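Long-range contacts in cellulosomal scaffoldin adaptor protein B (Acetivibrio cellulolyticus, PDB 3FNK), which probably binds dockerin modules of partner proteins through its type II cohesin module, and so helps to assemble the cellulosome: residues Ile33-Asn38 with Glu115-Leu120; Asn145-Thr150 with Tyr164-Pro169; Gly41-Ile46 with Ile95-Arg100. All coordinates share one frame; numbering follows the deposited sequence.

Contact 1. Residues Ile33-Asn38 with Glu115-Leu120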
loop_
_atom_site.group_PDB
_atom_site.type_symbol
_atom_site.label_atom_id
_atom_site.label_comp_id
_atom_site.label_asym_id
_atom_site.label_seq_id
_atom_site.Cartn_x
_atom_site.Cartn_y
_atom_site.Cartn_z
ATOM N N ILE A 33 -1.100 7.169 4.180
ATOM C CA ILE A 33 -0.072 7.669 5.059
ATOM C C ILE A 33 -0.572 8.892 5.791
ATOM O O ILE A 33 -1.529 9.543 5.378
ATOM C CB ILE A 33 1.229 8.053 4.327
ATOM C CG1 ILE A 33 0.948 8.983 3.122
ATOM C CG2 ILE A 33 1.972 6.825 3.889
ATOM C CD1 ILE A 33 2.231 9.815 2.628
ATOM N N ASN A 34 0.123 9.186 6.887
ATOM C CA ASN A 34 -0.197 10.308 7.725
ATOM C C ASN A 34 1.085 10.975 8.121
ATOM O O ASN A 34 1.987 10.341 8.708
ATOM C CB ASN A 34 -1.004 9.867 8.973
ATOM C CG ASN A 34 -1.517 11.061 9.784
ATOM O OD1 ASN A 34 -2.200 11.925 9.246
ATOM N ND2 ASN A 34 -1.108 11.152 11.053
ATOM N N LYS A 35 1.158 12.250 7.758
ATOM C CA LYS A 35 2.227 13.169 8.141
ATOM C C LYS A 35 3.649 12.661 7.875
ATOM O O LYS A 35 4.509 12.618 8.770
ATOM C CB LYS A 35 2.042 13.649 9.583
ATOM C CG LYS A 35 0.797 14.492 9.756
ATOM C CD LYS A 35 0.904 15.376 11.017
ATOM C CE LYS A 35 0.656 14.582 12.238
ATOM N NZ LYS A 35 0.717 15.368 13.548
ATOM N N ILE A 36 3.884 12.294 6.619
ATOM C CA ILE A 36 5.209 11.903 6.178
ATOM C C ILE A 36 5.839 13.136 5.526
ATOM O O ILE A 36 5.350 13.626 4.500
ATOM C CB ILE A 36 5.161 10.691 5.206
ATOM C CG1 ILE A 36 4.396 9.500 5.825
ATOM C CG2 ILE A 36 6.590 10.267 4.769
ATOM C CD1 ILE A 36 4.971 8.890 7.117
ATOM N N THR A 37 6.919 13.637 6.122
ATOM C CA THR A 37 7.528 14.913 5.739
ATOM C C THR A 37 8.102 14.865 4.311
ATOM O O THR A 37 8.963 14.026 4.014
ATOM C CB THR A 37 8.660 15.253 6.735
ATOM O OG1 THR A 37 8.088 15.353 8.049
ATOM C CG2 THR A 37 9.307 16.585 6.396
ATOM N N ASN A 38 7.621 15.763 3.447
ATOM C CA ASN A 38 8.143 15.901 2.080
ATOM C C ASN A 38 8.096 14.617 1.258
ATOM O O ASN A 38 8.959 14.363 0.424
ATOM C CB ASN A 38 9.554 16.528 2.144
ATOM C CG ASN A 38 9.515 18.000 2.618
ATOM O OD1 ASN A 38 8.502 18.665 2.457
ATOM N ND2 ASN A 38 10.610 18.489 3.216
ATOM N N GLU A 115 3.084 16.565 -0.525
ATOM C CA GLU A 115 1.974 15.702 -0.239
ATOM C C GLU A 115 2.358 14.809 0.937
ATOM O O GLU A 115 3.199 13.914 0.768
ATOM C CB GLU A 115 1.665 14.839 -1.473
ATOM C CG GLU A 115 1.443 15.640 -2.743
ATOM C CD GLU A 115 1.248 14.755 -4.012
ATOM O OE1 GLU A 115 1.145 15.329 -5.096
ATOM O OE2 GLU A 115 1.227 13.512 -3.948
ATOM N N GLU A 116 1.755 15.022 2.108
ATOM C CA GLU A 116 2.246 14.371 3.340
ATOM C C GLU A 116 1.236 13.418 3.980
ATOM O O GLU A 116 1.594 12.547 4.787
ATOM C CB GLU A 116 2.807 15.421 4.328
ATOM C CG GLU A 116 3.890 16.380 3.691
ATOM C CD GLU A 116 4.555 17.319 4.691
ATOM O OE1 GLU A 116 3.837 17.799 5.599
ATOM O OE2 GLU A 116 5.779 17.585 4.578
ATOM N N THR A 117 -0.023 13.565 3.579
ATOM C CA THR A 117 -1.105 12.784 4.161
ATOM C C THR A 117 -2.120 12.425 3.091
ATOM O O THR A 117 -2.585 13.291 2.387
ATOM C CB THR A 117 -1.797 13.569 5.306
ATOM O OG1 THR A 117 -0.827 13.850 6.324
ATOM C CG2 THR A 117 -2.955 12.724 5.917
ATOM N N GLY A 118 -2.450 11.142 2.975
ATOM C CA GLY A 118 -3.431 10.710 2.021
ATOM C C GLY A 118 -3.252 9.275 1.569
ATOM O O GLY A 118 -2.368 8.539 2.035
ATOM N N THR A 119 -4.093 8.879 0.632
ATOM C CA THR A 119 -4.036 7.501 0.157
ATOM C C THR A 119 -3.008 7.364 -0.997
ATOM O O THR A 119 -2.817 8.293 -1.794
ATOM C CB THR A 119 -5.410 7.029 -0.309
ATOM O OG1 THR A 119 -5.821 7.880 -1.372
ATOM C CG2 THR A 119 -6.423 7.129 0.851
ATOM N N LEU A 120 -2.403 6.177 -1.065
ATOM C CA LEU A 120 -1.303 5.866 -1.973
ATOM C C LEU A 120 -1.660 4.869 -3.055
ATOM O O LEU A 120 -1.114 4.920 -4.149
ATOM C CB LEU A 120 -0.094 5.305 -1.184
ATOM C CG LEU A 120 0.561 6.196 -0.117
ATOM C CD1 LEU A 120 1.851 5.547 0.312
ATOM C CD2 LEU A 120 0.827 7.602 -0.640
#
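Glu-116 grips the turn after strand 26-34 at two places. Its OE2 accepts the backbone N of Asn-38 at 2.8 Å, on the anti side of the carboxylate and 24° out of its plane, while its carbonyl O takes the N of Ile-36 at 2.9 Å along a nearly straight line. Between CA and the carboxylate the side chain runs extended, its CB and CG passing over Ile-36 O, and it lies alongside Asn-38. Next to it, Thr-117 turns OG1 back beside its own backbone N (chi1 -60°), where the hydroxyl oxygen receives Lys-35 N at 2.9 Å. The methyl CG2 then faces Asn-34 OD1, while Asn-34 ND2 bonds Ala-9 O. One step further the chains pair as antiparallel strands: Ile-33 and Gly-118 form a hydrogen-bonded pair, with Ile-33 N to Gly-118 O at 2.8 Å and the return bond from Gly-118 N to Ile-33 O at 3.0 Å. Packing follows on the inner side. Ile-33 sends CD1 to Glu-116 O, whereas its CG2 meets CD1 of Leu-120 at 3.8 Å, the two side chains crossing at about a right angle. The Ile-33 and Gly-118 bridge marks where strands 26-34 and 118-127 part into loops at the edge of the cohesin β-sandwich. Phe-39 of strand 39-47, in the facing sheet, touches both Ile-33 and Leu-120, and Ile-12 of strand 11-16 packs on Ile-33.

Contact 2. Residues Asn145-Thr150 with Tyr164-Pro169; sequences NGITGT and YFVIQP
Tyr-164 OH and Thr-150 OG1 are hydrogen-bonded at 2.8 Å, with the threonine oxygen lying in the plane of the phenol ring at its edge. The two side chains run antiparallel, alongside each other. Ile-147 comes against the same end of the ring, CD1 standing 3.7 Å from Tyr-164 OH and 4.0 Å from CE2. Beside them the isopropyl group of Val-166 lies over one face of the 147-150 turn: CG2 meets Ile-147 O at 3.4 Å and also Thr-150 OG1, tip to tip with that side chain, while CG1 (anti to the backbone N, chi1 171°) packs on the methyl of Thr-148. That methyl, CG2, reaches on to NE2 of Gln-168 at 3.3 Å, a contact at the surface.

The next layer fixes these groups. Thr-150 OG1 donates to Ile-147 O at 2.7 Å, in the carbonyl plane and on a lone pair; chi1 of 74° holds the hydroxyl between its own N and carbonyl carbon, facing back into the loop. The loop itself is a type I' turn with Thr-148 and Gly-149 at its corners, closed by Ile-147 N to Thr-150 O at 2.7 Å and by a weak bond the other way. Gly-149 N is further tied to Asp-139 OD1, and Gln-168 OE1 takes the N of Phe-137, whose side chain also touches Val-166 and Thr-150. Tyr-164 also touches Ile-12, Ser-10 and Ile-36. Strand 165-167 runs parallel to strand 11-16, the first of the module, and this pairing of first and last strands is a hallmark of the cohesin jelly-roll β-sandwich; here a tight turn packs against that closing strand.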
loop_
_atom_site.group_PDB
_atom_site.type_symbol
_atom_site.label_atom_id
_atom_site.label_comp_id
_atom_site.label_asym_id
_atom_site.label_seq_id
_atom_site.Cartn_x
_atom_site.Cartn_y
_atom_site.Cartn_z
ATOM N N ASN A 145 16.571 -2.674 3.466
ATOM C CA ASN A 145 16.245 -1.491 4.247
ATOM C C ASN A 145 14.759 -1.347 4.603
ATOM O O ASN A 145 14.382 -0.328 5.187
ATOM C CB ASN A 145 16.742 -0.232 3.524
ATOM C CG ASN A 145 18.251 -0.255 3.276
ATOM O OD1 ASN A 145 19.057 -0.524 4.180
ATOM N ND2 ASN A 145 18.633 0.035 2.038
ATOM N N GLY A 146 13.920 -2.320 4.257
ATOM C CA GLY A 146 12.460 -2.195 4.521
ATOM C C GLY A 146 12.126 -2.002 6.005
ATOM O O GLY A 146 12.606 -2.746 6.816
ATOM N N ILE A 147 11.332 -0.991 6.357
ATOM C CA ILE A 147 10.845 -0.861 7.722
ATOM C C ILE A 147 9.533 -1.605 7.757
ATOM O O ILE A 147 8.489 -1.097 7.262
ATOM C CB ILE A 147 10.652 0.641 8.137
ATOM C CG1 ILE A 147 12.015 1.344 8.162
ATOM C CG2 ILE A 147 9.860 0.752 9.501
ATOM C CD1 ILE A 147 11.973 2.898 8.295
ATOM N N THR A 148 9.570 -2.831 8.290
ATOM C CA THR A 148 8.366 -3.678 8.299
ATOM C C THR A 148 7.669 -3.687 6.914
ATOM O O THR A 148 6.480 -3.424 6.789
ATOM C CB THR A 148 7.382 -3.262 9.429
ATOM O OG1 THR A 148 8.107 -3.109 10.656
ATOM C CG2 THR A 148 6.294 -4.310 9.604
ATOM N N GLY A 149 8.446 -3.986 5.878
ATOM C CA GLY A 149 7.914 -4.124 4.524
ATOM C C GLY A 149 7.634 -2.791 3.827
ATOM O O GLY A 149 6.878 -2.757 2.864
ATOM N N THR A 150 8.189 -1.689 4.331
ATOM C CA THR A 150 7.895 -0.367 3.760
ATOM C C THR A 150 9.173 0.445 3.557
ATOM O O THR A 150 10.086 0.457 4.401
ATOM C CB THR A 150 6.894 0.510 4.621
ATOM O OG1 THR A 150 7.556 1.004 5.793
ATOM C CG2 THR A 150 5.611 -0.243 5.004
ATOM N N TYR A 164 8.353 7.014 11.677
ATOM C CA TYR A 164 6.951 6.703 11.443
ATOM C C TYR A 164 6.640 5.265 11.867
ATOM O O TYR A 164 7.541 4.444 11.919
ATOM C CB TYR A 164 6.529 6.969 9.978
ATOM C CG TYR A 164 7.182 6.025 8.951
ATOM C CD1 TYR A 164 6.560 4.813 8.597
ATOM C CD2 TYR A 164 8.431 6.324 8.377
ATOM C CE1 TYR A 164 7.153 3.936 7.669
ATOM C CE2 TYR A 164 9.038 5.447 7.429
ATOM C CZ TYR A 164 8.389 4.266 7.092
ATOM O OH TYR A 164 8.937 3.388 6.175
ATOM N N PHE A 165 5.361 4.990 12.099
ATOM C CA PHE A 165 4.857 3.675 12.472
ATOM C C PHE A 165 4.262 2.966 11.281
ATOM O O PHE A 165 3.659 3.595 10.435
ATOM C CB PHE A 165 3.759 3.822 13.547
ATOM C CG PHE A 165 4.286 4.371 14.861
ATOM C CD1 PHE A 165 4.321 5.748 15.086
ATOM C CD2 PHE A 165 4.770 3.501 15.858
ATOM C CE1 PHE A 165 4.835 6.268 16.308
ATOM C CE2 PHE A 165 5.292 3.996 17.080
ATOM C CZ PHE A 165 5.303 5.387 17.307
ATOM N N VAL A 166 4.428 1.656 11.221
ATOM C CA VAL A 166 3.712 0.824 10.233
ATOM C C VAL A 166 2.557 0.167 10.988
ATOM O O VAL A 166 2.813 -0.659 11.843
ATOM C CB VAL A 166 4.675 -0.253 9.648
ATOM C CG1 VAL A 166 3.937 -1.254 8.795
ATOM C CG2 VAL A 166 5.854 0.432 8.849
ATOM N N ILE A 167 1.311 0.554 10.714
ATOM C CA ILE A 167 0.180 0.063 11.491
ATOM C C ILE A 167 -0.470 -1.044 10.669
ATOM O O ILE A 167 -1.001 -0.778 9.610
ATOM C CB ILE A 167 -0.837 1.183 11.815
ATOM C CG1 ILE A 167 -0.149 2.306 12.615
ATOM C CG2 ILE A 167 -2.069 0.622 12.579
ATOM C CD1 ILE A 167 -0.958 3.636 12.787
ATOM N N GLN A 168 -0.344 -2.282 11.130
ATOM C CA GLN A 168 -0.901 -3.458 10.427
ATOM C C GLN A 168 -2.426 -3.398 10.413
ATOM O O GLN A 168 -3.025 -2.911 11.364
ATOM C CB GLN A 168 -0.379 -4.749 11.052
ATOM C CG GLN A 168 1.144 -4.826 11.156
ATOM C CD GLN A 168 1.814 -5.118 9.832
ATOM O OE1 GLN A 168 1.172 -5.140 8.789
ATOM N NE2 GLN A 168 3.119 -5.336 9.869
ATOM N N PRO A 169 -3.066 -3.840 9.320
ATOM C CA PRO A 169 -4.493 -3.529 9.125
ATOM C C PRO A 169 -5.519 -4.257 9.990
ATOM O O PRO A 169 -6.654 -3.775 10.107
ATOM C CB PRO A 169 -4.738 -3.907 7.659
ATOM C CG PRO A 169 -3.674 -4.883 7.348
ATOM C CD PRO A 169 -2.477 -4.462 8.123
#

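Contact 3. Residues Gly41-Ile46 with Ile95-Arg100. With EDO (1,2-ethanediol), chain D.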
loop_
_atom_site.group_PDB
_atom_site.type_symbol
_atom_site.label_atom_id
_atom_site.label_comp_id
_atom_site.label_asym_id
_atom_site.label_seq_id
_atom_site.Cartn_x
_atom_site.Cartn_y
_atom_site.Cartn_z
ATOM N N GLY A 41 7.375 9.191 -2.604
ATOM C CA GLY A 41 7.221 7.835 -3.173
ATOM C C GLY A 41 7.326 6.719 -2.157
ATOM O O GLY A 41 7.807 6.924 -1.039
ATOM N N TYR A 42 6.851 5.536 -2.524
ATOM C CA TYR A 42 6.779 4.401 -1.600
ATOM C C TYR A 42 7.130 3.134 -2.299
ATOM O O TYR A 42 6.877 2.988 -3.520
ATOM C CB TYR A 42 5.362 4.191 -1.062
ATOM C CG TYR A 42 4.334 3.648 -2.101
ATOM C CD1 TYR A 42 4.176 2.269 -2.315
ATOM C CD2 TYR A 42 3.554 4.512 -2.848
ATOM C CE1 TYR A 42 3.281 1.761 -3.270
ATOM C CE2 TYR A 42 2.585 4.010 -3.805
ATOM C CZ TYR A 42 2.481 2.650 -4.002
ATOM O OH TYR A 42 1.564 2.156 -4.907
ATOM N N GLN A 43 7.677 2.210 -1.520
ATOM C CA GLN A 43 7.683 0.825 -1.898
ATOM C C GLN A 43 7.094 0.061 -0.716
ATOM O O GLN A 43 7.508 0.302 0.420
ATOM C CB GLN A 43 9.090 0.330 -2.200
ATOM C CG GLN A 43 9.054 -1.131 -2.647
ATOM C CD GLN A 43 10.457 -1.700 -2.752
ATOM O OE1 GLN A 43 11.411 -1.084 -2.296
ATOM N NE2 GLN A 43 10.585 -2.868 -3.362
ATOM N N VAL A 44 6.159 -0.850 -0.980
ATOM C CA VAL A 44 5.629 -1.714 0.099
ATOM C C VAL A 44 5.520 -3.153 -0.316
ATOM O O VAL A 44 5.185 -3.439 -1.449
ATOM C CB VAL A 44 4.228 -1.258 0.594
ATOM C CG1 VAL A 44 4.317 0.107 1.234
ATOM C CG2 VAL A 44 3.203 -1.261 -0.536
ATOM N N ASN A 45 5.763 -4.050 0.630
ATOM C CA ASN A 45 5.701 -5.487 0.403
ATOM C C ASN A 45 4.553 -6.031 1.284
ATOM O O ASN A 45 4.523 -5.799 2.507
ATOM C CB ASN A 45 7.037 -6.105 0.787
ATOM C CG ASN A 45 7.210 -7.500 0.245
ATOM O OD1 ASN A 45 7.286 -7.705 -0.972
ATOM N ND2 ASN A 45 7.294 -8.483 1.149
ATOM N N ILE A 46 3.594 -6.689 0.651
ATOM C CA ILE A 46 2.349 -7.076 1.278
ATOM C C ILE A 46 2.244 -8.603 1.249
ATOM O O ILE A 46 2.529 -9.243 0.207
ATOM C CB ILE A 46 1.166 -6.389 0.566
ATOM C CG1 ILE A 46 1.252 -4.887 0.762
ATOM C CG2 ILE A 46 -0.179 -6.896 1.082
ATOM C CD1 ILE A 46 0.235 -4.125 -0.017
ATOM N N ILE A 95 2.305 -12.735 -2.257
ATOM C CA ILE A 95 3.212 -11.593 -2.081
ATOM C C ILE A 95 2.968 -10.542 -3.160
ATOM O O ILE A 95 3.044 -10.837 -4.342
ATOM C CB ILE A 95 4.718 -12.016 -2.052
ATOM C CG1 ILE A 95 5.050 -12.783 -0.778
ATOM C CG2 ILE A 95 5.629 -10.794 -2.039
ATOM C CD1 ILE A 95 6.183 -13.708 -0.936
ATOM N N LEU A 96 2.654 -9.330 -2.728
ATOM C CA LEU A 96 2.597 -8.175 -3.595
ATOM C C LEU A 96 3.697 -7.202 -3.223
ATOM O O LEU A 96 3.944 -6.970 -2.040
ATOM C CB LEU A 96 1.259 -7.435 -3.470
ATOM C CG LEU A 96 -0.075 -8.169 -3.676
ATOM C CD1 LEU A 96 -1.240 -7.193 -3.602
ATOM C CD2 LEU A 96 -0.090 -8.883 -5.009
ATOM N N ASN A 97 4.333 -6.627 -4.245
ATOM C CA ASN A 97 5.310 -5.583 -4.070
ATOM C C ASN A 97 5.022 -4.469 -5.097
ATOM O O ASN A 97 5.064 -4.698 -6.336
ATOM C CB ASN A 97 6.727 -6.155 -4.148
ATOM C CG ASN A 97 7.758 -5.198 -3.623
ATOM O OD1 ASN A 97 8.086 -4.215 -4.288
ATOM N ND2 ASN A 97 8.280 -5.462 -2.426
ATOM N N LEU A 98 4.706 -3.282 -4.561
ATOM C CA LEU A 98 4.215 -2.153 -5.308
ATOM C C LEU A 98 5.089 -0.942 -5.009
ATOM O O LEU A 98 5.453 -0.686 -3.841
ATOM C CB LEU A 98 2.818 -1.765 -4.828
ATOM C CG LEU A 98 1.793 -2.830 -4.431
ATOM C CD1 LEU A 98 0.625 -2.168 -3.727
ATOM C CD2 LEU A 98 1.294 -3.522 -5.685
ATOM N N SER A 99 5.375 -0.175 -6.052
ATOM C CA SER A 99 6.146 1.056 -5.930
ATOM C C SER A 99 5.571 2.106 -6.820
ATOM O O SER A 99 5.238 1.844 -7.971
ATOM C CB SER A 99 7.589 0.862 -6.347
ATOM O OG SER A 99 8.189 -0.168 -5.640
ATOM N N ARG A 100 5.491 3.310 -6.280
ATOM C CA ARG A 100 5.173 4.480 -7.037
ATOM C C ARG A 100 5.965 5.661 -6.491
ATOM O O ARG A 100 5.938 5.911 -5.258
ATOM C CB ARG A 100 3.664 4.733 -6.963
ATOM C CG ARG A 100 3.204 5.843 -7.865
ATOM C CD ARG A 100 1.678 6.012 -7.908
ATOM N NE ARG A 100 1.326 7.125 -8.798
ATOM C CZ ARG A 100 0.731 7.010 -9.998
ATOM N NH1 ARG A 100 0.410 5.807 -10.492
ATOM N NH2 ARG A 100 0.435 8.111 -10.707
HETATM C C1 EDO D . 8.279 -2.632 -7.768
HETATM O O1 EDO D . 7.665 -2.739 -6.476
HETATM C C2 EDO D . 9.489 -3.533 -7.782
HETATM O O2 EDO D . 10.585 -2.863 -7.176
#
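Gln-43, Asn-45, Asn-97 and Ser-99 share one face of an antiparallel strand pair in the cohesin β-sandwich, and the three amides among them are linked by hydrogen bonds. Asn-97 stands between Gln-43 and Asn-45. Its OD1 accepts Gln-43 NE2 at 3.0 Å on a lone pair in the carbonyl plane, the two amide planes standing 77° apart; its ND2 gives an almost straight bond of 2.9 Å to Asn-45 OD1, the Asn-45 and Asn-97 amide planes being 50° apart. An extended chain, with CG anti to the backbone N (chi1 -178°), carries the Gln-43 amide across to Asn-97. Asn-45 ND2 continues the relay to Glu-138 O. In relatives this sheet receives dockerin, so the polar face probably belongs to the binding surface.

On the other face, which looks into the core, the Tyr-42 ring lies flat beneath the neighbouring strand: Arg-100 N sits over its centre, 3.8 Å above the plane, and Arg-100 CB approaches CE2 at 3.4 Å. Leu-98 CB meets the ring at its edge. Farther along, Ile-46 and Leu-96 sit side by side, and Ile-46 CD1 touches Leu-98 CD1. Along the backbones hydrogen-bonded and non-hydrogen-bonded pairs alternate. Back on the polar face, an ethanediol, probably from the crystallisation liquor, gives its O1 hydroxyl to Asn-97 OD1 at 2.7 Å, with Ser-99 OG 2.8 Å from the same O1.

From the N terminus, residues 33-38 open contact 1 at the end of strand 26-34, and the next strand, 39-47, opens contact 3 straight afterwards. Contact 3 closes at 95-100 and contact 1 only at 115-120, so contact 3 is nested inside the loop of contact 1. Contact 2 follows both in series, a short loop between 145-150 and 164-169. Contacts 1 and 3 belong to opposing sheets and meet in the core, where Leu-120 packs on Tyr-42. Contact 2 bridges the two: Tyr-164 rests on Ile-36 of contact 1, while Gly-149 O probably hydrogen-bonds Asn-45 N of contact 3.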